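Local coordinates for protein probable transcriptional regulator (Pseudomonas aeruginosa, PDB 2ESN) that probably regulates transcription as a LysR-type factor, with a helix-turn-helix region for DNA and a periplasmic-binding-protein-like domain for an effector not yet known, at residues 118-123 with 300-306; 174-178 with 276-280; 52-56 with 66-70. All coordinates share one frame; numbering follows the deposited sequence.

How the contacts relate
Contacts 1 and 2 belong to the effector-binding region and contact 3 to the winged helix-turn-helix region; the centres of contacts 1 and 3 lie about 53 Å apart. All three are partly buried. Contact 1 packs a helix against the end of another and its tail, with Leu119, Leu301 and Leu304 buried. Contact 2 joins two strands by backbone bonds, with Phe174, Asp176, Tyr278 and Leu280 on one face and Ala175 and Val279 on the other; Tyr278 and Leu280 are buried. These two touch through Ile306 and Phe174. Contact 3 ties a loop to a helix start mainly by polar bonds, with Leu56, Thr67 and Ala70 buried. Another subunit packs on it.

Contact 1: 118-123 with 300-306; sequences PLMNRL and QLKGLDI
Arg122 and Leu304 meet where helix 109-126 packs on the end of helix 293-303 and the tail after it, in the LysR effector-binding domain, which has the periplasmic-binding-protein fold.

The polar part centres on Arg122. Its CG is anti to the backbone N (chi1 177°), and a bend at chi3 brings the guanidinium over to the other helix. Arg122 NH1 gives a fairly straight bond to Gln300 OE1 at 2.8 Å. That oxygen lies in the guanidinium plane, but the donor stands well above the amide plane, and the two planes are 82° apart. Arg122 NH1 also makes a weak bond to Gln300 O at 3.0 Å. One water accepts from both Arg122 NH2 and Asp305 N. Another links NH2, weakly, to Gln300 O.

The apolar part lies beside this. Leu304 CD1 sits over one guanidinium face, towards its rim, and also packs on Pro118 CB at 4.2 Å. Its other branch, CD2, reaches Leu119 CB. Leu119 sends CD2 to Leu301 CD1 at 4.1 Å. Leu301 and Ile306 also touch Trp173 of strand 168-183. On the far side of helix 109-126, Met120 packs on Leu242 of a second subunit.

At the tail, the Pro118 ring meets Ile306 through CG and CD1, 4.1 Å apart, while Pro118 CB lies 3.2 Å from Asp305 O.

Contact 2: 174-178 with 276-280; sequences FADRY and PPYVL
An antiparallel strand pair in the mixed sheet of the effector-binding domain brings Phe174, Ala175 and Asp176 opposite Leu280, Val279 and Tyr278. The short strand axes run at 156° to each other. Asp176 and Tyr278 form a hydrogen-bonded pair: Asp176 N to Tyr278 O and Tyr278 N to Asp176 O are both 2.9 Å. Leu280 N bonds to Phe174 O at 2.7 Å. Ala175 and Val279 are the non-hydrogen-bonded pair between them, and their side chains point to the face away from Phe174, Asp176, Tyr278 and Leu280.

The side chains of Asp176 and Tyr278 lie alongside each other and point the same way. Tyr278 CG stands between its backbone N and carbonyl carbon (chi1 67°), which lays the ring against Asp176. Asp176 CA lies over one ring face, near the rim. Tyr278 OH donates to Asp176 OD2, with carboxylate and ring planes 78° apart; the modelled length of 2.4 Å is doubtfully short. OD2 also accepts from His255 N, and the phenol OH has a second partner in Tyr110 OH. The Tyr178 side chain crosses that of Tyr278 at about a right angle, Tyr178 CE1 to Tyr278 CD1 3.6 Å, without forming a regular ring stack, and its own OH bonds to Tyr157 OH. Phe174 lies beside Leu280, whose CD1 meets the ring edge. One water bridges Tyr178 N and Pro276 O.

On the aromatic face, helix 109-126 packs through Tyr110 and Ala114 against Leu280, while Pro253, at the end of strand 249-253, touches Asp176, Tyr178 and Tyr278.

Contact 3: 52-56 with 66-70; sequences LDDEL and PTQRA
Asp54 and Thr67 meet where the loop after helix 38-52 faces the start of helix 68-87, in the winged helix-turn-helix region typical of LysR regulators. The tight part is a small polar network.

Thr67 OG1 donates to Asp54 OD2 at 2.7 Å, on the syn lone pair of that oxygen. The two side chains come from opposite directions. Asp54 OD2 also accepts a bent bond from Leu56 N at 2.7 Å, from above the carboxylate plane, which makes an Asx turn. Two donors therefore grip one oxygen and would limit rotation of the carboxylate. Thr67 is the N-cap of helix 68-87. Its OG1 lies between its backbone N and carbonyl carbon (chi1 60°), where it can also accept a weak capping bond from Ala70 N at 3.4 Å. The same residue pairs through its backbone: Thr67 N bonds to Leu56 O at 2.7 Å. Pro66 CA makes a CA-H...O contact to Leu56 O, and Ala70 CB lies 3.2 Å from the same Leu56 O.

The Arg69 side is looser, although Trp91 of a third subunit packs there on Asp54 and makes a cation-pi contact with Arg69. Asp54 OD1 makes a long salt bridge to Arg69 NH2 at 3.4 Å, with the two flat groups 82° apart. Bends at chi2 and chi3 fold the Arg69 chain back, and its CG also comes near OD1. Exposed Glu55 adds little, touching Thr67 CG2 through its CB alone.

Asp53, with positive phi, closes helix 38-52 in a Schellman motif. Beyond Leu56 the chain enters strand 57-60, which pairs with strand 63-66 and returns to helix 68-87; helix 15-24 packs on that return through Tyr22 on Pro66 and Phe18 on Ala70.

Contact 1: 118-123 with 300-306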
ATOM      1  N   PRO C 118      16.876  30.795  -5.888  1.00 29.55           N
ATOM      2  CA  PRO C 118      17.682  31.503  -4.903  1.00 30.61           C
ATOM      3  C   PRO C 118      18.328  30.605  -3.831  1.00 30.72           C
ATOM      4  O   PRO C 118      19.408  30.937  -3.324  1.00 31.54           O
ATOM      5  CB  PRO C 118      16.698  32.503  -4.269  1.00 29.18           C
ATOM      6  CG  PRO C 118      15.320  31.864  -4.384  1.00 29.87           C
ATOM      7  CD  PRO C 118      15.415  31.037  -5.709  1.00 30.13           C
ATOM      8  N   LEU C 119      17.672  29.507  -3.481  1.00 30.33           N
ATOM      9  CA  LEU C 119      18.206  28.608  -2.456  1.00 30.09           C
ATOM     10  C   LEU C 119      19.487  27.984  -2.981  1.00 27.83           C
ATOM     11  O   LEU C 119      20.492  28.026  -2.308  1.00 27.26           O
ATOM     12  CB  LEU C 119      17.229  27.466  -2.160  1.00 30.02           C
ATOM     13  CG  LEU C 119      17.216  26.786  -0.772  1.00 34.01           C
ATOM     14  CD1 LEU C 119      16.896  25.240  -0.788  1.00 29.13           C
ATOM     15  CD2 LEU C 119      18.158  27.219   0.401  1.00 33.46           C
ATOM     16  N   MET C 120      19.441  27.415  -4.174  1.00 26.89           N
ATOM     17  CA  MET C 120      20.602  26.776  -4.727  1.00 28.24           C
ATOM     18  C   MET C 120      21.681  27.745  -5.235  1.00 30.35           C
ATOM     19  O   MET C 120      22.846  27.395  -5.333  1.00 30.63           O
ATOM     20  CB  MET C 120      20.210  25.731  -5.737  1.00 28.09           C
ATOM     21  CG  MET C 120      19.230  24.601  -5.135  1.00 26.26           C
ATOM     22  SD  MET C 120      19.752  23.753  -3.671  1.00 11.75           S
ATOM     23  CE  MET C 120      21.140  22.962  -4.233  1.00 23.83           C
ATOM     24  N   ASN C 121      21.287  28.974  -5.542  1.00 31.94           N
ATOM     25  CA  ASN C 121      22.244  30.009  -5.847  1.00 32.22           C
ATOM     26  C   ASN C 121      23.226  30.167  -4.663  1.00 32.86           C
ATOM     27  O   ASN C 121      24.404  30.378  -4.891  1.00 34.08           O
ATOM     28  CB  ASN C 121      21.528  31.361  -6.077  1.00 32.40           C
ATOM     29  CG  ASN C 121      22.531  32.447  -6.399  1.00 33.04           C
ATOM     30  OD1 ASN C 121      23.190  32.420  -7.467  1.00 39.00           O
ATOM     31  ND2 ASN C 121      22.834  33.214  -5.422  1.00 26.82           N
ATOM     32  N   ARG C 122      22.695  30.160  -3.433  1.00 31.18           N
ATOM     33  CA  ARG C 122      23.482  30.235  -2.237  1.00 32.93           C
ATOM     34  C   ARG C 122      24.170  28.867  -1.945  1.00 33.95           C
ATOM     35  O   ARG C 122      25.399  28.782  -1.804  1.00 33.91           O
ATOM     36  CB  ARG C 122      22.583  30.644  -1.050  1.00 32.00           C
ATOM     37  CG  ARG C 122      23.341  30.673   0.284  1.00 33.84           C
ATOM     38  CD  ARG C 122      22.377  30.673   1.486  1.00 32.52           C
ATOM     39  NE  ARG C 122      21.585  31.904   1.524  1.00 30.68           N
ATOM     40  CZ  ARG C 122      20.670  32.158   2.458  1.00 34.18           C
ATOM     41  NH1 ARG C 122      20.418  31.245   3.402  1.00 32.19           N
ATOM     42  NH2 ARG C 122      19.989  33.303   2.427  1.00 35.66           N
ATOM     43  N   LEU C 123      23.367  27.802  -1.821  1.00 31.79           N
ATOM     44  CA  LEU C 123      23.884  26.476  -1.380  1.00 31.88           C
ATOM     45  C   LEU C 123      24.963  25.865  -2.222  1.00 31.53           C
ATOM     46  O   LEU C 123      25.876  25.149  -1.688  1.00 29.67           O
ATOM     47  CB  LEU C 123      22.742  25.478  -1.102  1.00 32.75           C
ATOM     48  CG  LEU C 123      21.731  25.871   0.003  1.00 32.70           C
ATOM     49  CD1 LEU C 123      20.854  24.642   0.416  1.00 30.54           C
ATOM     50  CD2 LEU C 123      22.359  26.477   1.251  1.00 29.59           C
ATOM     51  N   GLN C 300      18.048  28.419   6.915  1.00 44.82           N
ATOM     52  CA  GLN C 300      18.437  28.831   5.571  1.00 45.32           C
ATOM     53  C   GLN C 300      17.344  29.651   4.893  1.00 47.14           C
ATOM     54  O   GLN C 300      17.630  30.747   4.399  1.00 47.47           O
ATOM     55  CB  GLN C 300      18.879  27.653   4.685  1.00 45.41           C
ATOM     56  CG  GLN C 300      20.255  27.158   4.995  1.00 42.06           C
ATOM     57  CD  GLN C 300      21.335  28.269   4.953  1.00 42.00           C
ATOM     58  OE1 GLN C 300      21.679  28.765   3.882  1.00 37.12           O
ATOM     59  NE2 GLN C 300      21.877  28.642   6.130  1.00 40.74           N
ATOM     60  N   LEU C 301      16.100  29.151   4.892  1.00 48.00           N
ATOM     61  CA  LEU C 301      14.986  29.875   4.252  1.00 48.09           C
ATOM     62  C   LEU C 301      14.626  31.193   4.955  1.00 50.57           C
ATOM     63  O   LEU C 301      13.975  32.064   4.361  1.00 49.36           O
ATOM     64  CB  LEU C 301      13.763  28.998   4.142  1.00 47.83           C
ATOM     65  CG  LEU C 301      13.703  28.082   2.922  1.00 46.92           C
ATOM     66  CD1 LEU C 301      14.896  27.173   2.887  1.00 43.15           C
ATOM     67  CD2 LEU C 301      12.382  27.267   2.849  1.00 47.24           C
ATOM     68  N   LYS C 302      15.103  31.352   6.191  1.00 52.45           N
ATOM     69  CA  LYS C 302      14.654  32.439   7.037  1.00 55.79           C
ATOM     70  C   LYS C 302      14.947  33.757   6.405  1.00 56.50           C
ATOM     71  O   LYS C 302      14.006  34.477   6.063  1.00 58.44           O
ATOM     72  CB  LYS C 302      15.129  32.316   8.512  1.00 56.12           C
ATOM     73  CG  LYS C 302      13.969  31.744   9.394  1.00 58.24           C
ATOM     74  CD  LYS C 302      14.374  30.958  10.671  1.00 57.55           C
ATOM     75  CE  LYS C 302      13.086  30.350  11.292  1.00 60.67           C
ATOM     76  NZ  LYS C 302      13.227  29.144  12.248  1.00 63.29           N
ATOM     77  N   GLY C 303      16.221  34.063   6.168  1.00 55.63           N
ATOM     78  CA  GLY C 303      16.512  35.331   5.508  1.00 54.60           C
ATOM     79  C   GLY C 303      16.531  35.277   3.980  1.00 53.44           C
ATOM     80  O   GLY C 303      16.741  36.316   3.340  1.00 52.15           O
ATOM     81  N   LEU C 304      16.314  34.087   3.395  1.00 51.75           N
ATOM     82  CA  LEU C 304      16.383  33.913   1.925  1.00 50.22           C
ATOM     83  C   LEU C 304      15.650  34.966   1.032  1.00 50.30           C
ATOM     84  O   LEU C 304      14.457  35.161   1.179  1.00 49.10           O
ATOM     85  CB  LEU C 304      15.954  32.484   1.538  1.00 48.71           C
ATOM     86  CG  LEU C 304      16.257  32.098   0.086  1.00 43.36           C
ATOM     87  CD1 LEU C 304      17.783  32.029  -0.282  1.00 41.52           C
ATOM     88  CD2 LEU C 304      15.561  30.813  -0.234  1.00 43.28           C
ATOM     89  N   ASP C 305      16.361  35.614   0.093  1.00 51.59           N
ATOM     90  CA  ASP C 305      15.738  36.583  -0.872  1.00 51.95           C
ATOM     91  C   ASP C 305      15.180  35.853  -2.106  1.00 52.74           C
ATOM     92  O   ASP C 305      15.933  35.274  -2.924  1.00 51.86           O
ATOM     93  CB  ASP C 305      16.699  37.730  -1.292  1.00 52.88           C
ATOM     94  CG  ASP C 305      16.165  38.593  -2.530  1.00 54.57           C
ATOM     95  OD1 ASP C 305      14.930  38.894  -2.682  1.00 52.92           O
ATOM     96  OD2 ASP C 305      17.033  39.019  -3.353  1.00 62.77           O
ATOM     97  N   ILE C 306      13.854  35.896  -2.222  1.00 53.17           N
ATOM     98  CA  ILE C 306      13.127  35.122  -3.209  1.00 55.03           C
ATOM     99  C   ILE C 306      12.989  35.972  -4.452  1.00 57.23           C
ATOM    100  O   ILE C 306      13.093  35.473  -5.573  1.00 58.14           O
ATOM    101  CB  ILE C 306      11.709  34.686  -2.661  1.00 54.30           C
ATOM    102  CG1 ILE C 306      11.846  34.013  -1.298  1.00 53.52           C
ATOM    103  CG2 ILE C 306      10.931  33.752  -3.665  1.00 53.42           C
ATOM    104  CD1 ILE C 306      12.745  32.737  -1.322  1.00 52.88           C
TER
HETATM  105  O   HOH W   1      19.671  33.064   5.518  1.00 48.80           O
HETATM  106  O   HOH W   2      19.602  35.588   0.208  1.00 54.02           O

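Contact 2: 174-178 with 276-280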
ATOM      1  N   PHE C 174       7.799  33.351   1.870  1.00 43.74           N
ATOM      2  CA  PHE C 174       7.508  34.259   0.759  1.00 44.81           C
ATOM      3  C   PHE C 174       6.056  34.705   0.772  1.00 46.03           C
ATOM      4  O   PHE C 174       5.142  33.862   0.666  1.00 46.13           O
ATOM      5  CB  PHE C 174       7.759  33.544  -0.571  1.00 43.88           C
ATOM      6  CG  PHE C 174       7.654  34.445  -1.783  1.00 43.00           C
ATOM      7  CD1 PHE C 174       8.362  35.651  -1.845  1.00 42.56           C
ATOM      8  CD2 PHE C 174       6.873  34.074  -2.867  1.00 40.58           C
ATOM      9  CE1 PHE C 174       8.268  36.493  -2.987  1.00 44.94           C
ATOM     10  CE2 PHE C 174       6.789  34.874  -3.998  1.00 44.74           C
ATOM     11  CZ  PHE C 174       7.486  36.104  -4.073  1.00 43.11           C
ATOM     12  N   ALA C 175       5.837  36.007   0.904  1.00 46.67           N
ATOM     13  CA  ALA C 175       4.474  36.581   0.714  1.00 47.00           C
ATOM     14  C   ALA C 175       4.335  37.095  -0.737  1.00 45.66           C
ATOM     15  O   ALA C 175       5.221  37.749  -1.221  1.00 47.01           O
ATOM     16  CB  ALA C 175       4.204  37.747   1.759  1.00 47.29           C
ATOM     17  N   ASP C 176       3.261  36.760  -1.421  1.00 44.48           N
ATOM     18  CA  ASP C 176       3.005  37.262  -2.791  1.00 44.98           C
ATOM     19  C   ASP C 176       1.474  37.410  -2.992  1.00 44.78           C
ATOM     20  O   ASP C 176       0.685  37.101  -2.095  1.00 45.20           O
ATOM     21  CB  ASP C 176       3.604  36.273  -3.830  1.00 44.75           C
ATOM     22  CG  ASP C 176       3.703  36.824  -5.283  1.00 41.98           C
ATOM     23  OD1 ASP C 176       3.979  38.027  -5.563  1.00 38.48           O
ATOM     24  OD2 ASP C 176       3.604  35.961  -6.162  1.00 34.14           O
ATOM     25  N   ARG C 177       1.062  37.861  -4.169  1.00 43.86           N
ATOM     26  CA  ARG C 177      -0.353  37.904  -4.508  1.00 43.13           C
ATOM     27  C   ARG C 177      -0.644  37.224  -5.858  1.00 39.75           C
ATOM     28  O   ARG C 177       0.287  36.929  -6.651  1.00 37.17           O
ATOM     29  CB  ARG C 177      -0.812  39.363  -4.512  1.00 43.84           C
ATOM     30  CG  ARG C 177       0.032  40.290  -5.415  1.00 47.15           C
ATOM     31  CD  ARG C 177      -0.435  41.747  -5.262  1.00 48.53           C
ATOM     32  NE  ARG C 177      -0.161  42.532  -6.484  1.00 56.50           N
ATOM     33  CZ  ARG C 177       0.974  43.197  -6.738  1.00 60.59           C
ATOM     34  NH1 ARG C 177       2.002  43.200  -5.874  1.00 62.65           N
ATOM     35  NH2 ARG C 177       1.093  43.848  -7.891  1.00 61.97           N
ATOM     36  N   TYR C 178      -1.919  36.935  -6.079  1.00 38.05           N
ATOM     37  CA  TYR C 178      -2.426  36.463  -7.371  1.00 37.65           C
ATOM     38  C   TYR C 178      -2.769  37.623  -8.305  1.00 36.94           C
ATOM     39  O   TYR C 178      -3.171  38.697  -7.843  1.00 35.87           O
ATOM     40  CB  TYR C 178      -3.678  35.631  -7.202  1.00 38.30           C
ATOM     41  CG  TYR C 178      -3.396  34.195  -6.841  1.00 38.33           C
ATOM     42  CD1 TYR C 178      -2.898  33.869  -5.582  1.00 43.64           C
ATOM     43  CD2 TYR C 178      -3.622  33.155  -7.758  1.00 39.88           C
ATOM     44  CE1 TYR C 178      -2.584  32.532  -5.249  1.00 42.69           C
ATOM     45  CE2 TYR C 178      -3.368  31.820  -7.434  1.00 37.07           C
ATOM     46  CZ  TYR C 178      -2.842  31.519  -6.175  1.00 41.19           C
ATOM     47  OH  TYR C 178      -2.543  30.217  -5.830  1.00 41.18           O
ATOM     48  N   PRO C 276      -7.101  37.172  -0.918  1.00 43.86           N
ATOM     49  CA  PRO C 276      -5.976  37.291   0.039  1.00 43.62           C
ATOM     50  C   PRO C 276      -4.579  37.019  -0.571  1.00 43.93           C
ATOM     51  O   PRO C 276      -4.451  36.142  -1.434  1.00 43.64           O
ATOM     52  CB  PRO C 276      -6.278  36.227   1.108  1.00 43.08           C
ATOM     53  CG  PRO C 276      -7.665  35.644   0.813  1.00 44.23           C
ATOM     54  CD  PRO C 276      -8.220  36.336  -0.411  1.00 43.55           C
ATOM     55  N   PRO C 277      -3.551  37.756  -0.100  1.00 44.06           N
ATOM     56  CA  PRO C 277      -2.171  37.509  -0.408  1.00 45.06           C
ATOM     57  C   PRO C 277      -1.968  36.099   0.045  1.00 45.92           C
ATOM     58  O   PRO C 277      -2.701  35.621   0.912  1.00 46.71           O
ATOM     59  CB  PRO C 277      -1.402  38.464   0.530  1.00 44.95           C
ATOM     60  CG  PRO C 277      -2.392  39.627   0.750  1.00 46.27           C
ATOM     61  CD  PRO C 277      -3.718  38.882   0.850  1.00 45.60           C
ATOM     62  N   TYR C 278      -1.043  35.401  -0.584  1.00 46.57           N
ATOM     63  CA  TYR C 278      -0.662  34.090  -0.096  1.00 47.57           C
ATOM     64  C   TYR C 278       0.700  34.194   0.558  1.00 47.89           C
ATOM     65  O   TYR C 278       1.503  35.134   0.301  1.00 48.60           O
ATOM     66  CB  TYR C 278      -0.700  33.040  -1.219  1.00 47.36           C
ATOM     67  CG  TYR C 278       0.344  33.236  -2.293  1.00 48.58           C
ATOM     68  CD1 TYR C 278       0.082  34.026  -3.426  1.00 49.13           C
ATOM     69  CD2 TYR C 278       1.604  32.628  -2.185  1.00 47.65           C
ATOM     70  CE1 TYR C 278       1.062  34.186  -4.440  1.00 49.09           C
ATOM     71  CE2 TYR C 278       2.585  32.779  -3.178  1.00 47.93           C
ATOM     72  CZ  TYR C 278       2.326  33.579  -4.305  1.00 48.19           C
ATOM     73  OH  TYR C 278       3.315  33.735  -5.272  1.00 45.35           O
ATOM     74  N   VAL C 279       0.959  33.250   1.441  1.00 47.40           N
ATOM     75  CA  VAL C 279       2.241  33.172   2.088  1.00 47.33           C
ATOM     76  C   VAL C 279       2.686  31.746   1.906  1.00 46.47           C
ATOM     77  O   VAL C 279       1.960  30.833   2.346  1.00 46.21           O
ATOM     78  CB  VAL C 279       2.148  33.561   3.605  1.00 48.19           C
ATOM     79  CG1 VAL C 279       3.502  33.435   4.275  1.00 46.84           C
ATOM     80  CG2 VAL C 279       1.663  34.996   3.726  1.00 49.73           C
ATOM     81  N   LEU C 280       3.818  31.551   1.212  1.00 44.49           N
ATOM     82  CA  LEU C 280       4.342  30.190   0.957  1.00 44.08           C
ATOM     83  C   LEU C 280       5.075  29.737   2.215  1.00 44.11           C
ATOM     84  O   LEU C 280       5.695  30.543   2.885  1.00 43.66           O
ATOM     85  CB  LEU C 280       5.315  30.143  -0.235  1.00 43.71           C
ATOM     86  CG  LEU C 280       4.763  30.417  -1.644  1.00 42.75           C
ATOM     87  CD1 LEU C 280       5.850  30.110  -2.661  1.00 41.93           C
ATOM     88  CD2 LEU C 280       3.532  29.555  -1.949  1.00 39.94           C
TER
HETATM   89  O   HOH W   3      -3.441  37.503  -3.815  1.00 33.25           O

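Contact 3: 52-56 with 66-70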
ATOM      1  N   LEU C  52      36.902 -17.333  12.421  1.00 41.14           N
ATOM      2  CA  LEU C  52      36.403 -17.780  11.134  1.00 40.86           C
ATOM      3  C   LEU C  52      37.117 -19.026  10.755  1.00 41.68           C
ATOM      4  O   LEU C  52      36.815 -19.640   9.710  1.00 41.87           O
ATOM      5  CB  LEU C  52      36.555 -16.682  10.072  1.00 40.21           C
ATOM      6  CG  LEU C  52      35.606 -15.537  10.403  1.00 37.37           C
ATOM      7  CD1 LEU C  52      35.798 -14.326   9.504  1.00 39.90           C
ATOM      8  CD2 LEU C  52      34.120 -16.025  10.330  1.00 40.81           C
ATOM      9  N   ASP C  53      38.054 -19.419  11.630  1.00 41.98           N
ATOM     10  CA  ASP C  53      38.903 -20.559  11.399  1.00 42.76           C
ATOM     11  C   ASP C  53      39.440 -20.560   9.953  1.00 43.36           C
ATOM     12  O   ASP C  53      39.247 -21.520   9.188  1.00 43.22           O
ATOM     13  CB  ASP C  53      38.144 -21.853  11.710  1.00 44.10           C
ATOM     14  CG  ASP C  53      39.037 -23.061  11.650  1.00 45.01           C
ATOM     15  OD1 ASP C  53      40.211 -22.962  12.057  1.00 43.69           O
ATOM     16  OD2 ASP C  53      38.544 -24.110  11.211  1.00 49.55           O
ATOM     17  N   ASP C  54      40.171 -19.495   9.603  1.00 42.28           N
ATOM     18  CA  ASP C  54      40.696 -19.306   8.255  1.00 40.89           C
ATOM     19  C   ASP C  54      41.741 -18.170   8.405  1.00 39.69           C
ATOM     20  O   ASP C  54      41.608 -17.314   9.296  1.00 37.62           O
ATOM     21  CB  ASP C  54      39.540 -18.895   7.305  1.00 40.89           C
ATOM     22  CG  ASP C  54      39.949 -18.882   5.795  1.00 43.30           C
ATOM     23  OD1 ASP C  54      39.864 -19.935   5.136  1.00 44.93           O
ATOM     24  OD2 ASP C  54      40.330 -17.811   5.246  1.00 39.65           O
ATOM     25  N   GLU C  55      42.756 -18.226   7.539  1.00 39.15           N
ATOM     26  CA  GLU C  55      43.794 -17.237   7.336  1.00 39.57           C
ATOM     27  C   GLU C  55      43.231 -15.936   6.847  1.00 37.11           C
ATOM     28  O   GLU C  55      43.748 -14.888   7.224  1.00 37.99           O
ATOM     29  CB  GLU C  55      44.811 -17.709   6.263  1.00 38.58           C
ATOM     30  CG  GLU C  55      45.707 -18.816   6.688  1.00 45.43           C
ATOM     31  CD  GLU C  55      46.360 -18.588   8.056  1.00 55.95           C
ATOM     32  OE1 GLU C  55      46.572 -19.620   8.735  1.00 58.37           O
ATOM     33  OE2 GLU C  55      46.687 -17.420   8.460  1.00 59.10           O
ATOM     34  N   LEU C  56      42.271 -16.014   5.935  1.00 35.35           N
ATOM     35  CA  LEU C  56      41.509 -14.826   5.446  1.00 35.64           C
ATOM     36  C   LEU C  56      42.347 -14.000   4.461  1.00 36.16           C
ATOM     37  O   LEU C  56      41.877 -13.665   3.352  1.00 36.00           O
ATOM     38  CB  LEU C  56      41.076 -13.902   6.622  1.00 33.79           C
ATOM     39  CG  LEU C  56      40.194 -14.583   7.662  1.00 34.44           C
ATOM     40  CD1 LEU C  56      39.832 -13.617   8.725  1.00 25.97           C
ATOM     41  CD2 LEU C  56      38.913 -15.063   6.954  1.00 28.88           C
ATOM     42  N   PRO C  66      43.502 -11.837   0.008  1.00 43.70           N
ATOM     43  CA  PRO C  66      42.356 -12.522   0.565  1.00 44.48           C
ATOM     44  C   PRO C  66      42.254 -13.978   0.078  1.00 45.92           C
ATOM     45  O   PRO C  66      42.431 -14.235  -1.111  1.00 46.73           O
ATOM     46  CB  PRO C  66      41.161 -11.687   0.072  1.00 43.97           C
ATOM     47  CG  PRO C  66      41.630 -10.879  -1.047  1.00 44.26           C
ATOM     48  CD  PRO C  66      43.104 -10.712  -0.870  1.00 45.39           C
ATOM     49  N   THR C  67      42.009 -14.918   0.988  1.00 46.28           N
ATOM     50  CA  THR C  67      41.665 -16.304   0.602  1.00 47.14           C
ATOM     51  C   THR C  67      40.332 -16.231  -0.180  1.00 48.65           C
ATOM     52  O   THR C  67      39.672 -15.179  -0.207  1.00 47.10           O
ATOM     53  CB  THR C  67      41.533 -17.247   1.833  1.00 47.21           C
ATOM     54  OG1 THR C  67      40.499 -16.771   2.708  1.00 43.31           O
ATOM     55  CG2 THR C  67      42.880 -17.362   2.635  1.00 46.37           C
ATOM     56  N   GLN C  68      39.979 -17.313  -0.868  1.00 51.02           N
ATOM     57  CA  GLN C  68      38.768 -17.336  -1.726  1.00 54.32           C
ATOM     58  C   GLN C  68      37.473 -17.276  -0.889  1.00 53.77           C
ATOM     59  O   GLN C  68      36.494 -16.643  -1.265  1.00 53.11           O
ATOM     60  CB  GLN C  68      38.802 -18.525  -2.717  1.00 55.61           C
ATOM     61  CG  GLN C  68      39.747 -19.709  -2.344  1.00 61.54           C
ATOM     62  CD  GLN C  68      41.225 -19.297  -1.987  1.00 67.22           C
ATOM     63  OE1 GLN C  68      41.765 -19.705  -0.942  1.00 67.57           O
ATOM     64  NE2 GLN C  68      41.862 -18.509  -2.858  1.00 68.45           N
ATOM     65  N   ARG C  69      37.537 -17.893   0.285  1.00 54.78           N
ATOM     66  CA  ARG C  69      36.554 -17.707   1.364  1.00 55.54           C
ATOM     67  C   ARG C  69      36.288 -16.256   1.667  1.00 54.63           C
ATOM     68  O   ARG C  69      35.138 -15.821   1.644  1.00 55.03           O
ATOM     69  CB  ARG C  69      37.091 -18.338   2.659  1.00 56.33           C
ATOM     70  CG  ARG C  69      37.691 -19.706   2.470  1.00 59.43           C
ATOM     71  CD  ARG C  69      36.604 -20.709   2.197  1.00 61.32           C
ATOM     72  NE  ARG C  69      35.547 -20.597   3.193  1.00 63.35           N
ATOM     73  CZ  ARG C  69      35.675 -20.947   4.470  1.00 65.10           C
ATOM     74  NH1 ARG C  69      34.643 -20.798   5.278  1.00 66.34           N
ATOM     75  NH2 ARG C  69      36.819 -21.435   4.949  1.00 64.02           N
ATOM     76  N   ALA C  70      37.368 -15.528   1.996  1.00 53.69           N
ATOM     77  CA  ALA C  70      37.321 -14.117   2.396  1.00 52.17           C
ATOM     78  C   ALA C  70      36.632 -13.283   1.317  1.00 52.53           C
ATOM     79  O   ALA C  70      35.872 -12.338   1.601  1.00 50.26           O
ATOM     80  CB  ALA C  70      38.708 -13.597   2.687  1.00 51.05           C
TER